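Local coordinates for protein beta-L-arabinobiosidase (PDB 5MQR) that probably hydrolyses arabinose-containing glycosidic linkages of plant pectin, acting as a beta-L-arabinobiosidase of a gut bacterium, at residues Phe626-Glu631 and Pro664-Glu669; Pro659-Pro664 and Asp1049-Phe1054; Pro1044-Asp1049 and Asp1096-Leu1101. One frame throughout, in Å; residues are numbered along the deposited sequence.

Contact 1 of 3, residues Phe626-Glu631 and Pro664-Glu669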
loop_
_atom_site.group_PDB
_atom_site.type_symbol
_atom_site.label_atom_id
_atom_site.label_comp_id
_atom_site.label_asym_id
_atom_site.label_seq_id
_atom_site.Cartn_x
_atom_site.Cartn_y
_atom_site.Cartn_z
ATOM N N PHE A 626 0.259 -0.908 16.956
ATOM C CA PHE A 626 -0.107 -2.135 17.675
ATOM C C PHE A 626 0.404 -2.228 19.120
ATOM O O PHE A 626 0.033 -3.174 19.851
ATOM C CB PHE A 626 0.305 -3.351 16.852
ATOM C CG PHE A 626 -0.236 -3.310 15.465
ATOM C CD1 PHE A 626 -1.543 -3.713 15.205
ATOM C CD2 PHE A 626 0.520 -2.779 14.427
ATOM C CE1 PHE A 626 -2.074 -3.598 13.939
ATOM C CE2 PHE A 626 -0.009 -2.672 13.159
ATOM C CZ PHE A 626 -1.304 -3.087 12.919
ATOM N N SER A 627 1.170 -1.230 19.553
ATOM C CA SER A 627 1.769 -1.253 20.864
ATOM C C SER A 627 0.742 -1.156 21.970
ATOM O O SER A 627 1.041 -1.589 23.078
ATOM C CB SER A 627 2.784 -0.128 21.039
ATOM O OG SER A 627 2.151 1.107 20.814
ATOM N N HIS A 628 -0.448 -0.618 21.681
ATOM C CA HIS A 628 -1.563 -0.657 22.629
ATOM C C HIS A 628 -1.914 -2.075 23.147
ATOM O O HIS A 628 -2.385 -2.209 24.269
ATOM C CB HIS A 628 -2.814 0.023 22.058
ATOM C CG HIS A 628 -3.461 -0.728 20.927
ATOM N ND1 HIS A 628 -4.431 -1.685 21.126
ATOM C CD2 HIS A 628 -3.278 -0.654 19.585
ATOM C CE1 HIS A 628 -4.819 -2.167 19.962
ATOM N NE2 HIS A 628 -4.130 -1.562 19.010
ATOM N N TYR A 629 -1.679 -3.122 22.363
ATOM C CA TYR A 629 -1.964 -4.497 22.824
ATOM C C TYR A 629 -1.115 -4.858 24.020
ATOM O O TYR A 629 -1.669 -5.159 25.077
ATOM C CB TYR A 629 -1.839 -5.537 21.682
ATOM C CG TYR A 629 -2.998 -5.511 20.702
ATOM C CD1 TYR A 629 -4.308 -5.816 21.112
ATOM C CD2 TYR A 629 -2.804 -5.190 19.366
ATOM C CE1 TYR A 629 -5.389 -5.808 20.213
ATOM C CE2 TYR A 629 -3.867 -5.171 18.460
ATOM C CZ TYR A 629 -5.154 -5.492 18.880
ATOM O OH TYR A 629 -6.176 -5.489 17.968
ATOM N N ALA A 630 0.220 -4.789 23.882
ATOM C CA ALA A 630 1.136 -5.067 25.018
ATOM C C ALA A 630 0.773 -4.252 26.248
ATOM O O ALA A 630 0.739 -4.790 27.365
ATOM C CB ALA A 630 2.590 -4.824 24.639
ATOM N N GLU A 631 0.506 -2.959 26.027
ATOM C CA GLU A 631 0.098 -2.047 27.097
ATOM C C GLU A 631 -1.176 -2.510 27.807
ATOM O O GLU A 631 -1.206 -2.563 29.024
ATOM C CB GLU A 631 -0.080 -0.617 26.558
ATOM C CG GLU A 631 1.256 0.084 26.282
ATOM C CD GLU A 631 1.182 1.173 25.209
ATOM O OE1 GLU A 631 0.148 1.891 25.105
ATOM O OE2 GLU A 631 2.183 1.339 24.465
ATOM N N PRO A 664 -9.647 -6.849 9.943
ATOM C CA PRO A 664 -10.805 -6.082 10.453
ATOM C C PRO A 664 -11.561 -6.745 11.602
ATOM O O PRO A 664 -12.503 -6.157 12.115
ATOM C CB PRO A 664 -11.750 -6.000 9.245
ATOM C CG PRO A 664 -11.136 -6.812 8.154
ATOM C CD PRO A 664 -9.979 -7.573 8.711
ATOM N N GLN A 665 -11.170 -7.952 11.986
ATOM C CA GLN A 665 -11.845 -8.684 13.041
ATOM C C GLN A 665 -10.972 -8.592 14.290
ATOM O O GLN A 665 -9.843 -9.109 14.321
ATOM C CB GLN A 665 -12.106 -10.125 12.614
ATOM C CG GLN A 665 -13.191 -10.823 13.427
ATOM C CD GLN A 665 -13.581 -12.196 12.883
ATOM O OE1 GLN A 665 -13.632 -12.415 11.665
ATOM N NE2 GLN A 665 -13.851 -13.120 13.778
ATOM N N ARG A 666 -11.512 -7.916 15.302
ATOM C CA ARG A 666 -10.781 -7.577 16.513
ATOM C C ARG A 666 -10.206 -8.786 17.246
ATOM O O ARG A 666 -9.070 -8.748 17.691
ATOM C CB ARG A 666 -11.687 -6.748 17.449
ATOM C CG ARG A 666 -11.040 -6.229 18.737
ATOM C CD ARG A 666 -9.775 -5.408 18.423
ATOM N NE ARG A 666 -9.256 -4.673 19.597
ATOM C CZ ARG A 666 -8.578 -3.509 19.566
ATOM N NH1 ARG A 666 -8.316 -2.876 18.417
ATOM N NH2 ARG A 666 -8.183 -2.951 20.717
ATOM N N ASN A 667 -10.973 -9.861 17.368
ATOM C CA ASN A 667 -10.505 -10.985 18.183
ATOM C C ASN A 667 -9.262 -11.685 17.589
ATOM O O ASN A 667 -8.333 -11.971 18.322
ATOM C CB ASN A 667 -11.636 -11.958 18.600
ATOM C CG ASN A 667 -12.388 -12.593 17.425
ATOM O OD1 ASN A 667 -12.091 -12.381 16.257
ATOM N ND2 ASN A 667 -13.401 -13.371 17.763
ATOM N N PHE A 668 -9.230 -11.910 16.277
ATOM C CA PHE A 668 -8.061 -12.485 15.606
ATOM C C PHE A 668 -6.799 -11.636 15.773
ATOM O O PHE A 668 -5.700 -12.159 16.042
ATOM C CB PHE A 668 -8.320 -12.632 14.098
ATOM C CG PHE A 668 -8.985 -13.917 13.695
ATOM C CD1 PHE A 668 -10.373 -14.031 13.679
ATOM C CD2 PHE A 668 -8.228 -14.990 13.286
ATOM C CE1 PHE A 668 -10.988 -15.216 13.282
ATOM C CE2 PHE A 668 -8.834 -16.179 12.874
ATOM C CZ PHE A 668 -10.215 -16.287 12.861
ATOM N N GLU A 669 -6.967 -10.336 15.602
ATOM C CA GLU A 669 -5.872 -9.413 15.713
ATOM C C GLU A 669 -5.348 -9.399 17.148
ATOM O O GLU A 669 -4.158 -9.540 17.358
ATOM C CB GLU A 669 -6.277 -7.999 15.269
ATOM C CG GLU A 669 -5.090 -7.038 15.184
ATOM C CD GLU A 669 -5.475 -5.657 14.701
ATOM O OE1 GLU A 669 -5.669 -5.507 13.473
ATOM O OE2 GLU A 669 -5.586 -4.730 15.548
HETATM O O HOH W 1 -4.712 -2.332 16.173
#
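Tyr629 and Glu669 make the direct polar link here: the phenol OH of Tyr629 donates to OE2 of Glu669 over 2.6 Å, reaching the anti side of the carboxylate from 24° out of its plane. The carboxylate stands almost perpendicular to the phenol ring, with OE2 lying at the ring edge. CG of Glu669 is anti to its backbone N (chi1 -172°) and the chain runs on extended, which carries OE2 across to the other helix. OE2 of Glu669 also accepts a bond of 2.6 Å from a water that hydrogen-bonds NE2 of His628, so one oxygen of a buried residue ties together two side chains of 626-631.

Van der Waals contacts make up the rest. The imidazole of His628 lies over one face of the Tyr629 ring, with CE1 above its centre. Arg666 bends at chi2 and brings its guanidinium nearly parallel to that imidazole, NH2 of Arg666 lying 3.5 Å from CE1 of His628, while one guanidinium face covers the Tyr629 hydroxyl without bonding to it. CE1 of Phe626 meets OE2 of Glu669 edge-on at 4.0 Å. A phenylalanine in place of Tyr629 would probably leave OE2 of Glu669 with the water but without its tyrosine donor.

The other carboxylate oxygen, OE1, receives a weak bond from the backbone N of Cys663, just ahead of helix 666-680. Tyr673 of that helix brings its ring near those of both Phe626 and Tyr629, and strand 660-662 packs against Phe626 and Glu669 through Glu662, so helices 627-636 and 666-680 meet beside the edge of the sheet.

Contact 2 of 3, residues Pro659-Pro664 and Asp1049-Phe1054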
loop_
_atom_site.group_PDB
_atom_site.type_symbol
_atom_site.label_atom_id
_atom_site.label_comp_id
_atom_site.label_asym_id
_atom_site.label_seq_id
_atom_site.Cartn_x
_atom_site.Cartn_y
_atom_site.Cartn_z
ATOM N N PRO A 659 6.682 -10.538 13.605
ATOM C CA PRO A 659 5.974 -10.076 12.429
ATOM C C PRO A 659 4.719 -9.334 12.864
ATOM O O PRO A 659 4.175 -9.595 13.958
ATOM C CB PRO A 659 5.639 -11.377 11.666
ATOM C CG PRO A 659 6.643 -12.368 12.159
ATOM C CD PRO A 659 6.848 -12.002 13.596
ATOM N N LEU A 660 4.276 -8.393 12.052
ATOM C CA LEU A 660 3.078 -7.623 12.383
ATOM C C LEU A 660 1.879 -8.074 11.559
ATOM O O LEU A 660 2.034 -8.435 10.398
ATOM C CB LEU A 660 3.340 -6.135 12.180
ATOM C CG LEU A 660 4.488 -5.531 13.010
ATOM C CD1 LEU A 660 4.765 -4.098 12.561
ATOM C CD2 LEU A 660 4.222 -5.554 14.508
ATOM N N PHE A 661 0.693 -8.027 12.153
ATOM C CA PHE A 661 -0.527 -8.508 11.518
ATOM C C PHE A 661 -1.683 -7.544 11.803
ATOM O O PHE A 661 -1.771 -6.956 12.860
ATOM C CB PHE A 661 -0.874 -9.931 12.048
ATOM C CG PHE A 661 -2.256 -10.428 11.662
ATOM C CD1 PHE A 661 -2.496 -10.968 10.416
ATOM C CD2 PHE A 661 -3.313 -10.353 12.544
ATOM C CE1 PHE A 661 -3.767 -11.415 10.054
ATOM C CE2 PHE A 661 -4.581 -10.796 12.186
ATOM C CZ PHE A 661 -4.811 -11.318 10.933
ATOM N N GLU A 662 -2.576 -7.399 10.844
ATOM C CA GLU A 662 -3.870 -6.789 11.109
ATOM C C GLU A 662 -4.923 -7.363 10.215
ATOM O O GLU A 662 -4.636 -7.836 9.114
ATOM C CB GLU A 662 -3.869 -5.263 10.925
ATOM C CG GLU A 662 -3.575 -4.769 9.510
ATOM C CD GLU A 662 -3.885 -3.289 9.293
ATOM O OE1 GLU A 662 -4.019 -2.508 10.288
ATOM O OE2 GLU A 662 -3.985 -2.906 8.105
ATOM N N CYS A 663 -6.152 -7.276 10.708
ATOM C CA CYS A 663 -7.315 -7.629 9.944
ATOM C C CYS A 663 -8.456 -6.856 10.569
ATOM O O CYS A 663 -8.251 -6.237 11.594
ATOM C CB CYS A 663 -7.517 -9.138 9.990
ATOM S SG CYS A 663 -8.107 -9.725 11.574
ATOM N N PRO A 664 -9.647 -6.849 9.943
ATOM C CA PRO A 664 -10.805 -6.082 10.453
ATOM C C PRO A 664 -11.561 -6.745 11.602
ATOM O O PRO A 664 -12.503 -6.157 12.115
ATOM C CB PRO A 664 -11.750 -6.000 9.245
ATOM C CG PRO A 664 -11.136 -6.812 8.154
ATOM C CD PRO A 664 -9.979 -7.573 8.711
ATOM N N ASP A 1049 -14.655 -12.912 0.572
ATOM C CA ASP A 1049 -15.597 -11.980 1.235
ATOM C C ASP A 1049 -15.665 -12.084 2.750
ATOM O O ASP A 1049 -16.602 -11.553 3.364
ATOM C CB ASP A 1049 -17.018 -12.048 0.624
ATOM C CG ASP A 1049 -17.015 -11.743 -0.846
ATOM O OD1 ASP A 1049 -16.775 -10.552 -1.183
ATOM O OD2 ASP A 1049 -17.211 -12.685 -1.656
ATOM N N LYS A 1050 -14.691 -12.746 3.367
ATOM C CA LYS A 1050 -14.622 -12.759 4.817
ATOM C C LYS A 1050 -14.123 -11.394 5.304
ATOM O O LYS A 1050 -14.793 -10.751 6.098
ATOM C CB LYS A 1050 -13.698 -13.880 5.298
ATOM C CG LYS A 1050 -13.472 -13.963 6.798
ATOM C CD LYS A 1050 -14.752 -14.023 7.619
ATOM C CE LYS A 1050 -15.527 -15.318 7.413
ATOM N NZ LYS A 1050 -16.720 -15.359 8.323
ATOM N N TRP A 1051 -12.950 -10.982 4.804
ATOM C CA TRP A 1051 -12.271 -9.750 5.182
ATOM C C TRP A 1051 -11.933 -8.849 3.965
ATOM O O TRP A 1051 -11.286 -9.292 3.011
ATOM C CB TRP A 1051 -10.960 -10.078 5.922
ATOM C CG TRP A 1051 -11.133 -10.724 7.257
ATOM C CD1 TRP A 1051 -12.265 -10.730 8.049
ATOM C CD2 TRP A 1051 -10.129 -11.419 8.001
ATOM N NE1 TRP A 1051 -12.027 -11.431 9.197
ATOM C CE2 TRP A 1051 -10.725 -11.859 9.197
ATOM C CE3 TRP A 1051 -8.784 -11.734 7.758
ATOM C CZ2 TRP A 1051 -10.021 -12.588 10.159
ATOM C CZ3 TRP A 1051 -8.092 -12.468 8.704
ATOM C CH2 TRP A 1051 -8.712 -12.874 9.900
ATOM N N ASP A 1052 -12.309 -7.574 4.032
ATOM C CA ASP A 1052 -11.985 -6.630 2.966
ATOM C C ASP A 1052 -10.494 -6.373 2.850
ATOM O O ASP A 1052 -10.024 -5.989 1.785
ATOM C CB ASP A 1052 -12.677 -5.290 3.181
ATOM C CG ASP A 1052 -14.162 -5.358 2.964
ATOM O OD1 ASP A 1052 -14.685 -6.368 2.424
ATOM O OD2 ASP A 1052 -14.809 -4.365 3.329
ATOM N N TRP A 1053 -9.752 -6.588 3.932
ATOM C CA TRP A 1053 -8.313 -6.386 3.900
ATOM C C TRP A 1053 -7.661 -7.137 5.007
ATOM O O TRP A 1053 -8.303 -7.435 6.005
ATOM C CB TRP A 1053 -7.977 -4.890 4.052
ATOM C CG TRP A 1053 -8.734 -4.193 5.142
ATOM C CD1 TRP A 1053 -9.938 -3.519 5.025
ATOM C CD2 TRP A 1053 -8.369 -4.115 6.516
ATOM N NE1 TRP A 1053 -10.329 -3.031 6.256
ATOM C CE2 TRP A 1053 -9.382 -3.378 7.184
ATOM C CE3 TRP A 1053 -7.288 -4.609 7.262
ATOM C CZ2 TRP A 1053 -9.329 -3.108 8.561
ATOM C CZ3 TRP A 1053 -7.232 -4.333 8.634
ATOM C CH2 TRP A 1053 -8.253 -3.594 9.270
ATOM N N PHE A 1054 -6.379 -7.430 4.831
ATOM C CA PHE A 1054 -5.535 -7.874 5.947
ATOM C C PHE A 1054 -4.098 -7.768 5.524
ATOM O O PHE A 1054 -3.806 -7.602 4.335
ATOM C CB PHE A 1054 -5.844 -9.315 6.411
ATOM C CG PHE A 1054 -5.709 -10.358 5.335
ATOM C CD1 PHE A 1054 -4.476 -10.886 5.011
ATOM C CD2 PHE A 1054 -6.827 -10.828 4.663
ATOM C CE1 PHE A 1054 -4.350 -11.856 4.016
ATOM C CE2 PHE A 1054 -6.714 -11.791 3.663
ATOM C CZ PHE A 1054 -5.469 -12.311 3.343
#
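Phe661 touches Trp1051 lightly, CZ of Phe661 lying 4.1 Å from CZ3 of Trp1051, which sits at the edge of the phenyl ring. At Glu662 the side chain turns to Trp1053: CD of Glu662 lies 3.6 Å from CZ3 of Trp1053, and the carboxylate is held by a salt bridge to Arg1076 and a hydrogen bond with Tyr1077. Arg1076 also makes a cation-pi contact with Trp1053. The carbonyl O of Glu662 rests against CA of Phe1054 at 3.3 Å. This is where strand 660-662 ends as the outermost strand of an antiparallel sheet, paired with strand 1053-1061 of the C-terminal domain of the glycosyl hydrolase 65 type; the backbone bonds join Glu662 to Cys1055 and Leu660 to Asp1057. Cys663 then turns to Trp1051. With SG between the backbone N and the carbonyl carbon (chi1 73°), CB and SG of Cys663 both sit over the six-membered ring of Trp1051, CB 3.7 Å from its centroid in a CH-pi contact and SG 3.8 Å in a sulfur-aromatic one. Pro664 lies between the two tryptophans: its CD is over the five-membered ring of Trp1051, and CG of Pro664 stands 4.1 Å from the centroid of the six-membered ring of Trp1053, 15° off the normal.

Contact 3 of 3, residues Pro1044-Asp1049 and Asp1096-Leu1101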
loop_
_atom_site.group_PDB
_atom_site.type_symbol
_atom_site.label_atom_id
_atom_site.label_comp_id
_atom_site.label_asym_id
_atom_site.label_seq_id
_atom_site.Cartn_x
_atom_site.Cartn_y
_atom_site.Cartn_z
ATOM N N PRO A 1044 -3.708 -18.381 1.135
ATOM C CA PRO A 1044 -4.559 -18.102 2.290
ATOM C C PRO A 1044 -5.802 -18.966 2.328
ATOM O O PRO A 1044 -6.431 -19.167 1.312
ATOM C CB PRO A 1044 -4.956 -16.643 2.109
ATOM C CG PRO A 1044 -4.027 -16.097 1.099
ATOM C CD PRO A 1044 -3.623 -17.231 0.227
ATOM N N LEU A 1045 -6.135 -19.469 3.504
ATOM C CA LEU A 1045 -7.347 -20.244 3.694
ATOM C C LEU A 1045 -8.404 -19.375 4.367
ATOM O O LEU A 1045 -8.968 -19.728 5.384
ATOM C CB LEU A 1045 -7.049 -21.501 4.531
ATOM C CG LEU A 1045 -5.903 -22.359 4.029
ATOM C CD1 LEU A 1045 -5.561 -23.419 5.060
ATOM C CD2 LEU A 1045 -6.207 -22.944 2.665
ATOM N N ILE A 1046 -8.636 -18.208 3.812
ATOM C CA ILE A 1046 -9.665 -17.306 4.275
ATOM C C ILE A 1046 -10.686 -17.370 3.147
ATOM O O ILE A 1046 -10.301 -17.350 1.990
ATOM C CB ILE A 1046 -9.075 -15.913 4.462
ATOM C CG1 ILE A 1046 -7.996 -15.994 5.521
ATOM C CG2 ILE A 1046 -10.142 -14.909 4.876
ATOM C CD1 ILE A 1046 -7.238 -14.705 5.739
ATOM N N PRO A 1047 -11.983 -17.517 3.462
ATOM C CA PRO A 1047 -12.942 -17.482 2.361
ATOM C C PRO A 1047 -13.012 -16.137 1.660
ATOM O O PRO A 1047 -12.634 -15.086 2.227
ATOM C CB PRO A 1047 -14.292 -17.794 3.019
ATOM C CG PRO A 1047 -14.060 -17.828 4.486
ATOM C CD PRO A 1047 -12.592 -17.929 4.739
ATOM N N ALA A 1048 -13.494 -16.191 0.427
ATOM C CA ALA A 1048 -13.809 -14.993 -0.327
ATOM C C ALA A 1048 -14.874 -14.219 0.450
ATOM O O ALA A 1048 -15.842 -14.814 0.959
ATOM C CB ALA A 1048 -14.314 -15.346 -1.737
ATOM N N ASP A 1049 -14.655 -12.912 0.572
ATOM C CA ASP A 1049 -15.597 -11.980 1.235
ATOM C C ASP A 1049 -15.665 -12.084 2.750
ATOM O O ASP A 1049 -16.602 -11.553 3.364
ATOM C CB ASP A 1049 -17.018 -12.048 0.624
ATOM C CG ASP A 1049 -17.015 -11.743 -0.846
ATOM O OD1 ASP A 1049 -16.775 -10.552 -1.183
ATOM O OD2 ASP A 1049 -17.211 -12.685 -1.656
ATOM N N ASP A 1096 -5.682 -11.415 -8.332
ATOM C CA ASP A 1096 -6.963 -10.695 -8.231
ATOM C C ASP A 1096 -7.870 -11.213 -7.106
ATOM O O ASP A 1096 -8.787 -10.506 -6.689
ATOM C CB ASP A 1096 -7.763 -10.799 -9.550
ATOM C CG ASP A 1096 -7.085 -10.120 -10.733
ATOM O OD1 ASP A 1096 -6.292 -9.178 -10.559
ATOM O OD2 ASP A 1096 -7.388 -10.530 -11.872
ATOM N N THR A 1097 -7.642 -12.444 -6.659
ATOM C CA THR A 1097 -8.460 -13.085 -5.657
ATOM C C THR A 1097 -7.579 -13.744 -4.590
ATOM O O THR A 1097 -6.358 -13.925 -4.777
ATOM C CB THR A 1097 -9.345 -14.182 -6.305
ATOM O OG1 THR A 1097 -8.515 -15.171 -6.952
ATOM C CG2 THR A 1097 -10.314 -13.567 -7.353
ATOM N N LEU A 1098 -8.202 -14.100 -3.463
ATOM C CA LEU A 1098 -7.535 -14.953 -2.496
ATOM C C LEU A 1098 -7.434 -16.345 -3.088
ATOM O O LEU A 1098 -8.417 -17.012 -3.240
ATOM C CB LEU A 1098 -8.258 -14.966 -1.150
ATOM C CG LEU A 1098 -8.143 -13.635 -0.402
ATOM C CD1 LEU A 1098 -9.013 -13.655 0.841
ATOM C CD2 LEU A 1098 -6.708 -13.313 -0.038
ATOM N N THR A 1099 -6.222 -16.754 -3.432
ATOM C CA THR A 1099 -5.996 -18.006 -4.144
ATOM C C THR A 1099 -4.493 -18.249 -4.035
ATOM O O THR A 1099 -3.767 -17.383 -3.535
ATOM C CB THR A 1099 -6.513 -17.950 -5.614
ATOM O OG1 THR A 1099 -6.404 -19.240 -6.216
ATOM C CG2 THR A 1099 -5.734 -16.953 -6.467
ATOM N N ARG A 1100 -4.031 -19.425 -4.439
ATOM C CA ARG A 1100 -2.596 -19.714 -4.406
ATOM C C ARG A 1100 -1.776 -18.732 -5.303
ATOM O O ARG A 1100 -2.105 -18.503 -6.454
ATOM C CB ARG A 1100 -2.328 -21.162 -4.826
ATOM C CG ARG A 1100 -0.878 -21.556 -4.705
ATOM C CD ARG A 1100 -0.609 -22.963 -5.192
ATOM N NE ARG A 1100 -0.902 -23.931 -4.142
ATOM C CZ ARG A 1100 -1.787 -24.939 -4.209
ATOM N NH1 ARG A 1100 -2.515 -25.176 -5.308
ATOM N NH2 ARG A 1100 -1.934 -25.745 -3.148
ATOM N N LEU A 1101 -0.704 -18.186 -4.762
ATOM C CA LEU A 1101 0.167 -17.272 -5.480
ATOM C C LEU A 1101 1.605 -17.686 -5.204
ATOM O O LEU A 1101 2.016 -17.787 -4.042
ATOM C CB LEU A 1101 -0.093 -15.841 -5.024
ATOM C CG LEU A 1101 0.824 -14.744 -5.573
ATOM C CD1 LEU A 1101 0.819 -14.690 -7.103
ATOM C CD2 LEU A 1101 0.412 -13.400 -4.978
#
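Leu1098 reaches from the loop 1096-1101 into the loop 1044-1049, and its side chain carries most of the contact from its side. The CB of Leu1098 sets off toward the opposite loop, from a backbone whose CA is 6.5 Å from CA of Pro1044, the nearest such pair. CG follows anti to the carbonyl carbon (chi1 -70°), which places the fork of the side chain in front of the other loop and sends its two methyls to different neighbours. CD2 goes to the proline: CD2 of Leu1098 comes 4.0 Å from CG of Pro1044, the two side chains meeting at a slant, with the CG corner of the pyrrolidine ring doing the touching. CD1 goes further along the loop, to Ile1046 and Pro1047. CD1 of Leu1098 lies 4.1 Å from the carbonyl O of Ile1046 and equally far from the carbonyl O of Pro1047. On the side-chain side, CD1 of Leu1098 is 4.3 Å from CB of Ile1046, so this methyl rests on backbone carbonyls as much as on a side chain.

Elsewhere on the proline, CD of Pro1044 lies 3.8 Å from the carbonyl O of Thr1099, whose CB is directed away. Both loops are irregular, one leading from strand 1040-1042 to strand 1053-1061 and the other from strand 1090-1095 to strand 1101-1103. Phe1054 touches both Ile1046 and Leu1098, and Leu1083 of strand 1082-1087 also meets the leucine, while Pro1047 turns to helix 972-985 at Ser973 and Phe976.

With methyl and methylene groups meeting one another and backbone oxygens at van der Waals distance, the pairing between these segments is dispersive, without a polar bond to set its geometry.

Contacts 1 and 2 are the buried ones and contact 3 is only partly so. Contacts 1 and 2 share Pro664, where strand 660-662 gives way to helix 666-680, and are linked by a probable hydrogen bond between OE1 of Gln665 and NE1 of Trp1051. Contacts 2 and 3 share Asp1049, and Trp1051 of contact 2 packs on Ile1046 of contact 3. Contacts 1 and 3 do not touch, their nearest atoms about 7 Å apart. The chemistry changes along this row: a carboxylate and a water between two helices, then indole faces beside a sheet edge, then aliphatic groups between two loops.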